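Long-range contacts in putative ubiquinone biosynthesis protein (Nostoc punctiforme, PDB 3MSQ), which belongs to the Coq4 family and probably takes part in quinone biosynthesis, although its precise biochemical role is not established: residues Y17-L21 with S163-M168; V53-K57 with D114-L118; F105-V109 with M120-S124; Y129-F135 with L145-F149. All coordinates share one frame; numbering follows the deposited sequence.

Followed from the N terminus, the chain first offers 17-21, which waits until 163-168 to find its partner, so interaction 1 closes the longest loop and all three other contacts fall within its span. Interaction 2 opens at 53-57 and closes at 114-118, the first turn of helix 114-133. Before it closes, 105-109 has already begun interaction 3, which ends at 120-124, so these two cross along the chain, and they touch through Ser116 and Val109. Interaction 4, between 129-135 and 145-149, follows both in series and meets interaction 3 through Trp122. Helix 114-133 is thus the shared element of interactions 2, 3 and 4, whereas interaction 1 joins the N-terminal helix to helix 156-172.

Interaction 1 of 4, residues Y17-L21 with S163-M168; sequences YIQFL and SFGMVM
Tyr17, Phe20 and Leu21 pack against Ser163, Phe164, Val167 and Met168 in a buried, mainly apolar contact with no hydrogen bond between the segments, joining the N-terminal helix 11-23 to helix 156-172, the latter predicted to be membrane-spanning. The segment axes come no nearer than 11.3 Å and run at 39° to one another, a wide separation filled by large side chains. Phe164 is the middle of the layer. Its CG lies anti to the backbone N (chi1 169°), which carries the ring out between the helices, where both faces are used: Phe20 CE2 lies 3.4 Å above one face, over the centre, and CG of Met168, a selenomethionine, lies over the rim of the opposite face. The two phenylalanine rings are inclined at 43°, with centroids 4.4 Å apart, a pairing that is neither stacked nor T-shaped. Beside them Leu21 reaches across with CD2, 3.5 Å from Met168 CE and 3.9 Å from Phe164 CD1, while its other methyl, CD1, lies over the rim of one face of the Tyr17 ring. That side chain reaches across between the helices, and its OH comes 3.4 Å from Ser163 CB, with Phe164 N near the ring plane at the edge. The hydroxyl finds its polar partner elsewhere, in a hydrogen bond with Tyr17 OH of the second subunit; Ser163 O likewise accepts from Ser163 OG of that subunit, so the helix pair also belongs to a subunit interface. Within the chain, helix 32-42 packs alongside through Phe39, stacked on Phe20, and helix 177-192 meets helix 156-172 through Met166.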
loop_
_atom_site.group_PDB
_atom_site.type_symbol
_atom_site.label_atom_id
_atom_site.label_comp_id
_atom_site.label_asym_id
_atom_site.label_seq_id
_atom_site.Cartn_x
_atom_site.Cartn_y
_atom_site.Cartn_z
ATOM N N TYR A 17 -6.361 -2.455 5.286
ATOM C CA TYR A 17 -6.779 -3.194 4.101
ATOM C C TYR A 17 -5.572 -3.396 3.191
ATOM O O TYR A 17 -5.364 -4.505 2.684
ATOM C CB TYR A 17 -7.935 -2.450 3.409
ATOM C CG TYR A 17 -8.442 -3.070 2.128
ATOM C CD1 TYR A 17 -9.057 -4.320 2.127
ATOM C CD2 TYR A 17 -8.394 -2.371 0.928
ATOM C CE1 TYR A 17 -9.550 -4.887 0.946
ATOM C CE2 TYR A 17 -8.883 -2.925 -0.255
ATOM C CZ TYR A 17 -9.452 -4.187 -0.243
ATOM O OH TYR A 17 -9.924 -4.725 -1.417
ATOM N N ILE A 18 -4.757 -2.333 3.009
ATOM C CA ILE A 18 -3.524 -2.378 2.208
ATOM C C ILE A 18 -2.545 -3.399 2.835
ATOM O O ILE A 18 -1.969 -4.219 2.120
ATOM C CB ILE A 18 -2.920 -0.951 2.051
ATOM C CG1 ILE A 18 -3.755 -0.111 1.043
ATOM C CG2 ILE A 18 -1.432 -1.005 1.657
ATOM C CD1 ILE A 18 -3.500 1.375 1.030
ATOM N N GLN A 19 -2.429 -3.382 4.178
ATOM C CA GLN A 19 -1.610 -4.309 4.963
ATOM C C GLN A 19 -2.078 -5.751 4.669
ATOM O O GLN A 19 -1.259 -6.597 4.276
ATOM C CB GLN A 19 -1.729 -3.981 6.464
ATOM C CG GLN A 19 -0.949 -4.920 7.382
ATOM C CD GLN A 19 -1.367 -4.810 8.844
ATOM O OE1 GLN A 19 -1.910 -3.795 9.333
ATOM N NE2 GLN A 19 -1.070 -5.850 9.603
ATOM N N PHE A 20 -3.416 -5.985 4.786
ATOM C CA PHE A 20 -4.052 -7.265 4.555
ATOM C C PHE A 20 -3.812 -7.796 3.128
ATOM O O PHE A 20 -3.385 -8.947 2.971
ATOM C CB PHE A 20 -5.546 -7.181 4.898
ATOM C CG PHE A 20 -6.227 -8.525 5.036
ATOM C CD1 PHE A 20 -5.820 -9.434 6.002
ATOM C CD2 PHE A 20 -7.281 -8.880 4.198
ATOM C CE1 PHE A 20 -6.422 -10.694 6.094
ATOM C CE2 PHE A 20 -7.915 -10.128 4.325
ATOM C CZ PHE A 20 -7.464 -11.035 5.251
ATOM N N LEU A 21 -4.035 -6.953 2.101
ATOM C CA LEU A 21 -3.821 -7.350 0.714
ATOM C C LEU A 21 -2.376 -7.775 0.500
ATOM O O LEU A 21 -2.125 -8.852 -0.061
ATOM C CB LEU A 21 -4.156 -6.191 -0.250
ATOM C CG LEU A 21 -5.595 -5.684 -0.327
ATOM C CD1 LEU A 21 -5.617 -4.292 -0.884
ATOM C CD2 LEU A 21 -6.474 -6.582 -1.151
ATOM N N SER A 163 -14.344 -7.799 -1.079
ATOM C CA SER A 163 -13.432 -7.063 -1.985
ATOM C C SER A 163 -12.100 -7.764 -2.109
ATOM O O SER A 163 -11.643 -8.014 -3.221
ATOM C CB SER A 163 -13.187 -5.649 -1.485
ATOM O OG SER A 163 -14.396 -4.918 -1.524
ATOM N N PHE A 164 -11.511 -8.129 -0.958
ATOM C CA PHE A 164 -10.250 -8.858 -0.837
ATOM C C PHE A 164 -10.316 -10.135 -1.668
ATOM O O PHE A 164 -9.447 -10.351 -2.523
ATOM C CB PHE A 164 -9.972 -9.175 0.646
ATOM C CG PHE A 164 -8.839 -10.142 0.871
ATOM C CD1 PHE A 164 -7.521 -9.701 0.886
ATOM C CD2 PHE A 164 -9.086 -11.505 1.022
ATOM C CE1 PHE A 164 -6.471 -10.604 1.075
ATOM C CE2 PHE A 164 -8.032 -12.410 1.198
ATOM C CZ PHE A 164 -6.735 -11.955 1.216
ATOM N N GLY A 165 -11.364 -10.930 -1.405
ATOM C CA GLY A 165 -11.681 -12.179 -2.089
ATOM C C GLY A 165 -11.621 -12.017 -3.590
ATOM O O GLY A 165 -10.751 -12.605 -4.240
HETATM N N MSE A 166 -12.458 -11.116 -4.119
HETATM C CA MSE A 166 -12.547 -10.795 -5.545
HETATM C C MSE A 166 -11.212 -10.398 -6.177
HETATM O O MSE A 166 -10.870 -10.928 -7.232
HETATM C CB MSE A 166 -13.575 -9.687 -5.761
HETATM C CG MSE A 166 -14.994 -10.195 -6.022
HETATM SE SE MSE A 166 -16.243 -8.713 -5.982
HETATM C CE MSE A 166 -16.370 -8.539 -4.208
ATOM N N VAL A 167 -10.452 -9.498 -5.515
ATOM C CA VAL A 167 -9.150 -8.980 -5.937
ATOM C C VAL A 167 -8.065 -10.089 -5.949
ATOM O O VAL A 167 -7.319 -10.204 -6.919
ATOM C CB VAL A 167 -8.745 -7.776 -5.038
ATOM C CG1 VAL A 167 -7.303 -7.340 -5.284
ATOM C CG2 VAL A 167 -9.677 -6.603 -5.258
HETATM N N MSE A 168 -7.960 -10.873 -4.860
HETATM C CA MSE A 168 -6.939 -11.914 -4.737
HETATM C C MSE A 168 -7.127 -13.075 -5.707
HETATM O O MSE A 168 -6.133 -13.590 -6.235
HETATM C CB MSE A 168 -6.806 -12.384 -3.291
HETATM C CG MSE A 168 -6.293 -11.283 -2.334
HETATM SE SE MSE A 168 -4.498 -10.608 -2.743
HETATM C CE MSE A 168 -4.940 -8.948 -3.158
#

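Interaction 2 of 4, residues V53-K57 with D114-L118; sequences VDELK and DISYL
Val53 points its two methyls at different partners on the first turn of helix 114-133, and the rest of the contact is ordered around that fork. CG1 meets Asp114 CB at 3.5 Å, the two side chains crossing at about a right angle. CG2 comes 3.8 Å from Ile115 CG1, again crosswise, and reaches Leu118 CD2, the valine and leucine lying alongside, pointing opposite ways. One turn further along helix 47-56, Leu56 meets Leu118 differently: they approach tip to tip, Leu56 CD1 lying 3.5 Å from Leu118 CD2. Leu118 can extend this far because its CG is anti to the backbone N (chi1 180°). At the more open margin the apolar core gives way to charge. Lys57, its chain bent at chi3 (119°), swings across the Asp114 carboxylate so that NZ donates to OD2 at 3.1 Å, a salt bridge made on the syn side and 30° out of the carboxylate plane. Asp114 OD1 also makes a long, weak ion pair with Arg69. A negative side chain at the first residue of a helix would probably be favoured by the positive end of the helix dipole there. Phe66 of helix 60-68 lies against both Lys57 and Asp114. An aliphatic centre with a salt bridge at its rim is the familiar pattern of helix-helix packing in an all-helical fold, here joining the end of helix 47-56 to the start of helix 114-133.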
loop_
_atom_site.group_PDB
_atom_site.type_symbol
_atom_site.label_atom_id
_atom_site.label_comp_id
_atom_site.label_asym_id
_atom_site.label_seq_id
_atom_site.Cartn_x
_atom_site.Cartn_y
_atom_site.Cartn_z
ATOM N N VAL A 53 -23.172 -1.333 13.996
ATOM C CA VAL A 53 -23.763 -1.519 15.311
ATOM C C VAL A 53 -25.118 -0.774 15.372
ATOM O O VAL A 53 -26.114 -1.373 15.769
ATOM C CB VAL A 53 -22.778 -1.068 16.402
ATOM C CG1 VAL A 53 -23.493 -0.900 17.735
ATOM C CG2 VAL A 53 -21.611 -2.047 16.517
ATOM N N ASP A 54 -25.160 0.496 14.917
ATOM C CA ASP A 54 -26.374 1.320 14.870
ATOM C C ASP A 54 -27.501 0.675 14.050
ATOM O O ASP A 54 -28.656 0.700 14.461
ATOM C CB ASP A 54 -26.066 2.739 14.356
ATOM C CG ASP A 54 -25.258 3.615 15.309
ATOM O OD1 ASP A 54 -25.061 3.204 16.491
ATOM O OD2 ASP A 54 -24.862 4.731 14.898
ATOM N N GLU A 55 -27.158 0.057 12.927
ATOM C CA GLU A 55 -28.130 -0.591 12.049
ATOM C C GLU A 55 -28.615 -1.960 12.557
ATOM O O GLU A 55 -29.795 -2.282 12.389
ATOM C CB GLU A 55 -27.617 -0.645 10.596
ATOM C CG GLU A 55 -27.639 0.702 9.881
ATOM C CD GLU A 55 -28.978 1.418 9.817
ATOM O OE1 GLU A 55 -29.946 0.849 9.260
ATOM O OE2 GLU A 55 -29.054 2.556 10.336
ATOM N N LEU A 56 -27.718 -2.750 13.183
ATOM C CA LEU A 56 -28.038 -4.060 13.766
ATOM C C LEU A 56 -28.996 -3.890 14.921
ATOM O O LEU A 56 -29.979 -4.620 14.998
ATOM C CB LEU A 56 -26.760 -4.760 14.257
ATOM C CG LEU A 56 -25.910 -5.466 13.206
ATOM C CD1 LEU A 56 -24.537 -5.689 13.707
ATOM C CD2 LEU A 56 -26.474 -6.815 12.890
ATOM N N LYS A 57 -28.724 -2.896 15.798
ATOM C CA LYS A 57 -29.561 -2.530 16.945
ATOM C C LYS A 57 -30.979 -2.025 16.547
ATOM O O LYS A 57 -31.811 -1.825 17.423
ATOM C CB LYS A 57 -28.836 -1.520 17.833
ATOM C CG LYS A 57 -27.767 -2.128 18.739
ATOM C CD LYS A 57 -27.193 -1.043 19.649
ATOM C CE LYS A 57 -27.402 -1.328 21.109
ATOM N NZ LYS A 57 -27.093 -0.133 21.921
ATOM N N ASP A 114 -20.326 -1.891 22.488
ATOM C CA ASP A 114 -21.067 -2.620 21.454
ATOM C C ASP A 114 -20.188 -3.160 20.325
ATOM O O ASP A 114 -20.485 -4.251 19.821
ATOM C CB ASP A 114 -22.244 -1.817 20.900
ATOM C CG ASP A 114 -23.351 -1.403 21.871
ATOM O OD1 ASP A 114 -23.684 -2.212 22.805
ATOM O OD2 ASP A 114 -23.978 -0.341 21.628
ATOM N N ILE A 115 -19.112 -2.420 19.924
ATOM C CA ILE A 115 -18.181 -2.879 18.874
ATOM C C ILE A 115 -17.370 -4.125 19.343
ATOM O O ILE A 115 -17.299 -5.115 18.609
ATOM C CB ILE A 115 -17.298 -1.714 18.355
ATOM C CG1 ILE A 115 -18.140 -0.763 17.487
ATOM C CG2 ILE A 115 -16.045 -2.217 17.617
ATOM C CD1 ILE A 115 -17.536 0.628 17.257
ATOM N N SER A 116 -16.816 -4.095 20.586
ATOM C CA SER A 116 -16.105 -5.252 21.134
ATOM C C SER A 116 -17.093 -6.404 21.368
ATOM O O SER A 116 -16.733 -7.573 21.185
ATOM C CB SER A 116 -15.313 -4.897 22.388
ATOM O OG SER A 116 -16.082 -4.152 23.312
ATOM N N TYR A 117 -18.362 -6.065 21.688
ATOM C CA TYR A 117 -19.381 -7.094 21.811
ATOM C C TYR A 117 -19.638 -7.821 20.449
ATOM O O TYR A 117 -19.581 -9.042 20.384
ATOM C CB TYR A 117 -20.698 -6.550 22.396
ATOM C CG TYR A 117 -21.793 -7.587 22.278
ATOM C CD1 TYR A 117 -21.646 -8.851 22.844
ATOM C CD2 TYR A 117 -22.924 -7.349 21.509
ATOM C CE1 TYR A 117 -22.592 -9.850 22.642
ATOM C CE2 TYR A 117 -23.909 -8.322 21.353
ATOM C CZ TYR A 117 -23.735 -9.575 21.919
ATOM O OH TYR A 117 -24.673 -10.564 21.749
ATOM N N LEU A 118 -19.957 -7.074 19.394
ATOM C CA LEU A 118 -20.244 -7.631 18.071
ATOM C C LEU A 118 -19.085 -8.453 17.539
ATOM O O LEU A 118 -19.314 -9.461 16.891
ATOM C CB LEU A 118 -20.612 -6.511 17.095
ATOM C CG LEU A 118 -20.951 -6.901 15.658
ATOM C CD1 LEU A 118 -22.130 -7.844 15.594
ATOM C CD2 LEU A 118 -21.173 -5.660 14.798
#

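Interaction 3 of 4, residues F105-V109 with M120-S124; sequences FYKKV and MLWRS
Arg123 meets Tyr106 and Lys107 of the loop 105-109 with one atom after another as its chain leaves helix 114-133. CB makes a CH-pi contact with the Tyr106 ring, 4.1 Å from the centroid and 27° off the normal. The chain then runs extended from CG to NE, taking CD past Lys107 O at 3.6 Å. At the tip NH1 donates to that carbonyl (3.0 Å, with an N-H...O angle of 148°). The oxygen lies near the guanidinium plane, at its edge, but the nitrogen stands above the carbonyl plane and not on a lone pair. NH2 forms a salt bridge with Asp41, so the guanidinium is held from two directions and its rotation is probably fixed.

Tyr106 reaches the helix because its CG sits between the backbone N and carbonyl carbon (chi1 61°), which lays the ring face over Arg123 CB and Ser124 N. CE of the selenomethionine Met120 meets the same ring at its edge, 3.7 Å from CE1, and Met120 SE lies 3.5 Å from Val109 N. Tyr106 OH accepts from Lys108 NZ at 3.2 Å. Replacing Tyr106 by alanine would probably open a gap over Arg123 CB and beside Met120 CE, and leave Lys108 NZ without this hydroxyl. Helix 32-42 borders the same site: Phe37 packs on Tyr106, Lys107 and Arg123, while Asp38 pairs with Lys107 NZ, so the loop packs against both that helix and helix 114-133, which also meet each other through Arg123.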
loop_
_atom_site.group_PDB
_atom_site.type_symbol
_atom_site.label_atom_id
_atom_site.label_comp_id
_atom_site.label_asym_id
_atom_site.label_seq_id
_atom_site.Cartn_x
_atom_site.Cartn_y
_atom_site.Cartn_z
ATOM N N PHE A 105 -10.240 -21.372 20.473
ATOM C CA PHE A 105 -10.308 -21.574 19.018
ATOM C C PHE A 105 -10.079 -20.274 18.184
ATOM O O PHE A 105 -9.893 -20.341 16.955
ATOM C CB PHE A 105 -11.653 -22.250 18.615
ATOM C CG PHE A 105 -11.576 -23.727 18.329
ATOM C CD1 PHE A 105 -10.905 -24.203 17.202
ATOM C CD2 PHE A 105 -12.181 -24.644 19.173
ATOM C CE1 PHE A 105 -10.800 -25.573 16.961
ATOM C CE2 PHE A 105 -12.086 -26.012 18.924
ATOM C CZ PHE A 105 -11.390 -26.467 17.826
ATOM N N TYR A 106 -10.125 -19.098 18.868
ATOM C CA TYR A 106 -9.998 -17.748 18.292
ATOM C C TYR A 106 -9.356 -16.758 19.288
ATOM O O TYR A 106 -9.078 -17.128 20.439
ATOM C CB TYR A 106 -11.383 -17.239 17.815
ATOM C CG TYR A 106 -12.423 -17.131 18.917
ATOM C CD1 TYR A 106 -12.556 -15.963 19.667
ATOM C CD2 TYR A 106 -13.284 -18.189 19.202
ATOM C CE1 TYR A 106 -13.499 -15.861 20.686
ATOM C CE2 TYR A 106 -14.232 -18.097 20.222
ATOM C CZ TYR A 106 -14.340 -16.926 20.955
ATOM O OH TYR A 106 -15.282 -16.816 21.946
ATOM N N LYS A 107 -9.153 -15.496 18.844
ATOM C CA LYS A 107 -8.572 -14.403 19.638
ATOM C C LYS A 107 -9.645 -13.751 20.524
ATOM O O LYS A 107 -10.577 -13.130 20.006
ATOM C CB LYS A 107 -7.935 -13.353 18.696
ATOM C CG LYS A 107 -6.650 -12.694 19.198
ATOM C CD LYS A 107 -6.141 -11.706 18.155
ATOM C CE LYS A 107 -4.828 -11.056 18.524
ATOM N NZ LYS A 107 -4.426 -10.041 17.513
ATOM N N LYS A 108 -9.525 -13.913 21.854
ATOM C CA LYS A 108 -10.468 -13.345 22.828
ATOM C C LYS A 108 -10.096 -11.906 23.231
ATOM O O LYS A 108 -8.926 -11.598 23.444
ATOM C CB LYS A 108 -10.641 -14.251 24.060
ATOM C CG LYS A 108 -11.534 -15.452 23.817
ATOM C CD LYS A 108 -11.892 -16.149 25.126
ATOM C CE LYS A 108 -13.060 -17.106 24.993
ATOM N NZ LYS A 108 -14.373 -16.397 24.944
ATOM N N VAL A 109 -11.108 -11.035 23.321
ATOM C CA VAL A 109 -11.031 -9.603 23.649
ATOM C C VAL A 109 -12.030 -9.309 24.805
ATOM O O VAL A 109 -13.116 -9.908 24.838
ATOM C CB VAL A 109 -11.358 -8.800 22.345
ATOM C CG1 VAL A 109 -11.920 -7.399 22.603
ATOM C CG2 VAL A 109 -10.161 -8.743 21.421
HETATM N N MSE A 120 -16.917 -10.184 19.434
HETATM C CA MSE A 120 -16.964 -11.431 20.196
HETATM C C MSE A 120 -18.115 -12.302 19.745
HETATM O O MSE A 120 -17.873 -13.468 19.448
HETATM C CB MSE A 120 -16.954 -11.191 21.709
HETATM C CG MSE A 120 -15.606 -10.640 22.214
HETATM SE SE MSE A 120 -14.075 -11.725 21.683
HETATM C CE MSE A 120 -14.463 -13.179 23.015
ATOM N N LEU A 121 -19.326 -11.730 19.560
ATOM C CA LEU A 121 -20.466 -12.506 19.063
ATOM C C LEU A 121 -20.129 -13.193 17.710
ATOM O O LEU A 121 -20.376 -14.387 17.519
ATOM C CB LEU A 121 -21.725 -11.630 18.951
ATOM C CG LEU A 121 -22.976 -12.324 18.403
ATOM C CD1 LEU A 121 -23.462 -13.380 19.337
ATOM C CD2 LEU A 121 -24.073 -11.335 18.075
ATOM N N TRP A 122 -19.522 -12.428 16.811
ATOM C CA TRP A 122 -19.098 -12.835 15.485
ATOM C C TRP A 122 -18.098 -14.008 15.557
ATOM O O TRP A 122 -18.333 -15.045 14.938
ATOM C CB TRP A 122 -18.494 -11.598 14.774
ATOM C CG TRP A 122 -17.728 -11.876 13.523
ATOM C CD1 TRP A 122 -16.374 -11.767 13.337
ATOM C CD2 TRP A 122 -18.281 -12.295 12.272
ATOM N NE1 TRP A 122 -16.048 -12.125 12.048
ATOM C CE2 TRP A 122 -17.204 -12.439 11.366
ATOM C CE3 TRP A 122 -19.591 -12.551 11.824
ATOM C CZ2 TRP A 122 -17.402 -12.827 10.034
ATOM C CZ3 TRP A 122 -19.783 -12.956 10.513
ATOM C CH2 TRP A 122 -18.701 -13.083 9.631
ATOM N N ARG A 123 -17.005 -13.840 16.336
ATOM C CA ARG A 123 -15.955 -14.835 16.496
ATOM C C ARG A 123 -16.445 -16.120 17.162
ATOM O O ARG A 123 -16.095 -17.201 16.707
ATOM C CB ARG A 123 -14.759 -14.238 17.229
ATOM C CG ARG A 123 -14.010 -13.180 16.427
ATOM C CD ARG A 123 -12.808 -12.613 17.180
ATOM N NE ARG A 123 -12.194 -11.538 16.400
ATOM C CZ ARG A 123 -11.181 -10.778 16.798
ATOM N NH1 ARG A 123 -10.632 -10.959 17.991
ATOM N NH2 ARG A 123 -10.708 -9.828 16.003
ATOM N N SER A 124 -17.291 -16.009 18.202
ATOM C CA SER A 124 -17.848 -17.162 18.938
ATOM C C SER A 124 -18.784 -18.004 18.111
ATOM O O SER A 124 -18.909 -19.207 18.371
ATOM C CB SER A 124 -18.661 -16.703 20.140
ATOM O OG SER A 124 -18.286 -15.423 20.596
#

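Interaction 4 of 4, residues Y129-F135 with L145-F149; sequences YHVVAGF and LQAFF
Tyr129, Ala133 and Phe135 pack on Leu145, Phe148 and Phe149 in a near-perpendicular pair of consecutive helices of the all-helical Coq4 fold, joined by a short connection: the local axes of 129-133 and 145-149 run at 81°. The first helix ends at Ala133; Gly134 follows with positive phi, Phe135 N bonds back to His130 O (3.0 Å), and the Phe135 side chain turns into the crossing. Leu145 fills the centre. Its CG, anti to the backbone N (chi1 172°), directs CD1 to within 3.8 Å of Tyr129 CB and against Ala133 CB. Phe135 lays one ring face over Leu145 N, and Phe148 CD2 touches its edge, 3.9 Å from Phe135 CE2. Were Phe135 a serine, Phe148 and the start of the Leu145 turn would probably lose their apolar cover and a gap would open between the helices. Tyr129 and Phe149 have nearly parallel planes, but the rings are displaced (centroids 5.5 Å apart) and share little face; Trp122 also packs on Phe149. His130 NE2 is hydrogen-bonded to Glu95 OE2, and Arg186 makes a cation-pi contact with Phe135. On the Phe148 ring, Ala133 CB stands 4.1 Å from the centroid, only 4° off the normal.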
loop_
_atom_site.group_PDB
_atom_site.type_symbol
_atom_site.label_atom_id
_atom_site.label_comp_id
_atom_site.label_asym_id
_atom_site.label_seq_id
_atom_site.Cartn_x
_atom_site.Cartn_y
_atom_site.Cartn_z
ATOM N N TYR A 129 -22.282 -20.734 11.293
ATOM C CA TYR A 129 -22.986 -20.147 10.141
ATOM C C TYR A 129 -22.965 -20.988 8.876
ATOM O O TYR A 129 -24.037 -21.283 8.351
ATOM C CB TYR A 129 -22.514 -18.708 9.812
ATOM C CG TYR A 129 -22.815 -17.631 10.831
ATOM C CD1 TYR A 129 -23.602 -17.895 11.943
ATOM C CD2 TYR A 129 -22.289 -16.349 10.692
ATOM C CE1 TYR A 129 -23.836 -16.921 12.907
ATOM C CE2 TYR A 129 -22.516 -15.363 11.650
ATOM C CZ TYR A 129 -23.302 -15.651 12.753
ATOM O OH TYR A 129 -23.557 -14.694 13.711
ATOM N N HIS A 130 -21.770 -21.376 8.389
ATOM C CA HIS A 130 -21.623 -22.151 7.161
ATOM C C HIS A 130 -22.401 -23.492 7.129
ATOM O O HIS A 130 -22.831 -23.902 6.046
ATOM C CB HIS A 130 -20.142 -22.299 6.764
ATOM C CG HIS A 130 -19.431 -23.362 7.527
ATOM N ND1 HIS A 130 -18.688 -23.065 8.655
ATOM C CD2 HIS A 130 -19.400 -24.700 7.313
ATOM C CE1 HIS A 130 -18.219 -24.228 9.085
ATOM N NE2 HIS A 130 -18.629 -25.241 8.310
ATOM N N VAL A 131 -22.591 -24.162 8.296
ATOM C CA VAL A 131 -23.353 -25.423 8.346
ATOM C C VAL A 131 -24.862 -25.221 8.085
ATOM O O VAL A 131 -25.463 -26.021 7.358
ATOM C CB VAL A 131 -23.034 -26.405 9.520
ATOM C CG1 VAL A 131 -21.545 -26.448 9.835
ATOM C CG2 VAL A 131 -23.843 -26.106 10.767
ATOM N N VAL A 132 -25.446 -24.129 8.653
ATOM C CA VAL A 132 -26.852 -23.736 8.497
ATOM C C VAL A 132 -27.047 -23.127 7.103
ATOM O O VAL A 132 -27.969 -23.536 6.388
ATOM C CB VAL A 132 -27.334 -22.807 9.643
ATOM C CG1 VAL A 132 -28.785 -22.356 9.445
ATOM C CG2 VAL A 132 -27.174 -23.485 11.004
ATOM N N ALA A 133 -26.146 -22.197 6.700
ATOM C CA ALA A 133 -26.165 -21.524 5.401
ATOM C C ALA A 133 -25.862 -22.448 4.206
ATOM O O ALA A 133 -26.276 -22.140 3.081
ATOM C CB ALA A 133 -25.209 -20.348 5.410
ATOM N N GLY A 134 -25.127 -23.539 4.445
ATOM C CA GLY A 134 -24.761 -24.496 3.408
ATOM C C GLY A 134 -23.650 -24.038 2.474
ATOM O O GLY A 134 -23.849 -23.962 1.256
ATOM N N PHE A 135 -22.463 -23.746 3.045
ATOM C CA PHE A 135 -21.233 -23.339 2.338
ATOM C C PHE A 135 -20.062 -24.194 2.800
ATOM O O PHE A 135 -20.055 -24.642 3.948
ATOM C CB PHE A 135 -20.915 -21.855 2.573
ATOM C CG PHE A 135 -21.889 -20.933 1.899
ATOM C CD1 PHE A 135 -21.705 -20.548 0.576
ATOM C CD2 PHE A 135 -23.001 -20.452 2.581
ATOM C CE1 PHE A 135 -22.626 -19.722 -0.063
ATOM C CE2 PHE A 135 -23.925 -19.632 1.940
ATOM C CZ PHE A 135 -23.735 -19.280 0.621
ATOM N N LEU A 145 -20.131 -17.406 2.009
ATOM C CA LEU A 145 -20.782 -17.188 3.304
ATOM C C LEU A 145 -20.802 -15.712 3.673
ATOM O O LEU A 145 -21.817 -15.230 4.198
ATOM C CB LEU A 145 -20.135 -18.035 4.434
ATOM C CG LEU A 145 -20.605 -17.770 5.868
ATOM C CD1 LEU A 145 -21.993 -18.315 6.098
ATOM C CD2 LEU A 145 -19.635 -18.336 6.864
ATOM N N GLN A 146 -19.694 -14.986 3.389
ATOM C CA GLN A 146 -19.600 -13.547 3.687
ATOM C C GLN A 146 -20.614 -12.760 2.856
ATOM O O GLN A 146 -21.151 -11.765 3.317
ATOM C CB GLN A 146 -18.160 -13.016 3.465
ATOM C CG GLN A 146 -17.090 -13.559 4.439
ATOM C CD GLN A 146 -17.273 -13.147 5.883
ATOM O OE1 GLN A 146 -17.924 -12.153 6.204
ATOM N NE2 GLN A 146 -16.709 -13.916 6.798
ATOM N N ALA A 147 -20.887 -13.232 1.638
ATOM C CA ALA A 147 -21.847 -12.625 0.717
ATOM C C ALA A 147 -23.248 -12.830 1.257
ATOM O O ALA A 147 -24.030 -11.883 1.262
ATOM C CB ALA A 147 -21.690 -13.214 -0.688
ATOM N N PHE A 148 -23.522 -14.020 1.817
ATOM C CA PHE A 148 -24.791 -14.366 2.475
ATOM C C PHE A 148 -24.998 -13.440 3.699
ATOM O O PHE A 148 -26.088 -12.894 3.865
ATOM C CB PHE A 148 -24.791 -15.863 2.895
ATOM C CG PHE A 148 -26.046 -16.392 3.563
ATOM C CD1 PHE A 148 -26.334 -16.085 4.889
ATOM C CD2 PHE A 148 -26.891 -17.273 2.894
ATOM C CE1 PHE A 148 -27.489 -16.580 5.501
ATOM C CE2 PHE A 148 -28.040 -17.774 3.516
ATOM C CZ PHE A 148 -28.328 -17.427 4.816
ATOM N N PHE A 149 -23.920 -13.228 4.505
ATOM C CA PHE A 149 -23.903 -12.399 5.715
ATOM C C PHE A 149 -24.093 -10.899 5.416
ATOM O O PHE A 149 -24.870 -10.220 6.115
ATOM C CB PHE A 149 -22.650 -12.681 6.551
ATOM C CG PHE A 149 -22.772 -12.216 7.981
ATOM C CD1 PHE A 149 -23.615 -12.873 8.876
ATOM C CD2 PHE A 149 -22.064 -11.105 8.432
ATOM C CE1 PHE A 149 -23.767 -12.412 10.193
ATOM C CE2 PHE A 149 -22.216 -10.649 9.749
ATOM C CZ PHE A 149 -23.058 -11.315 10.623
#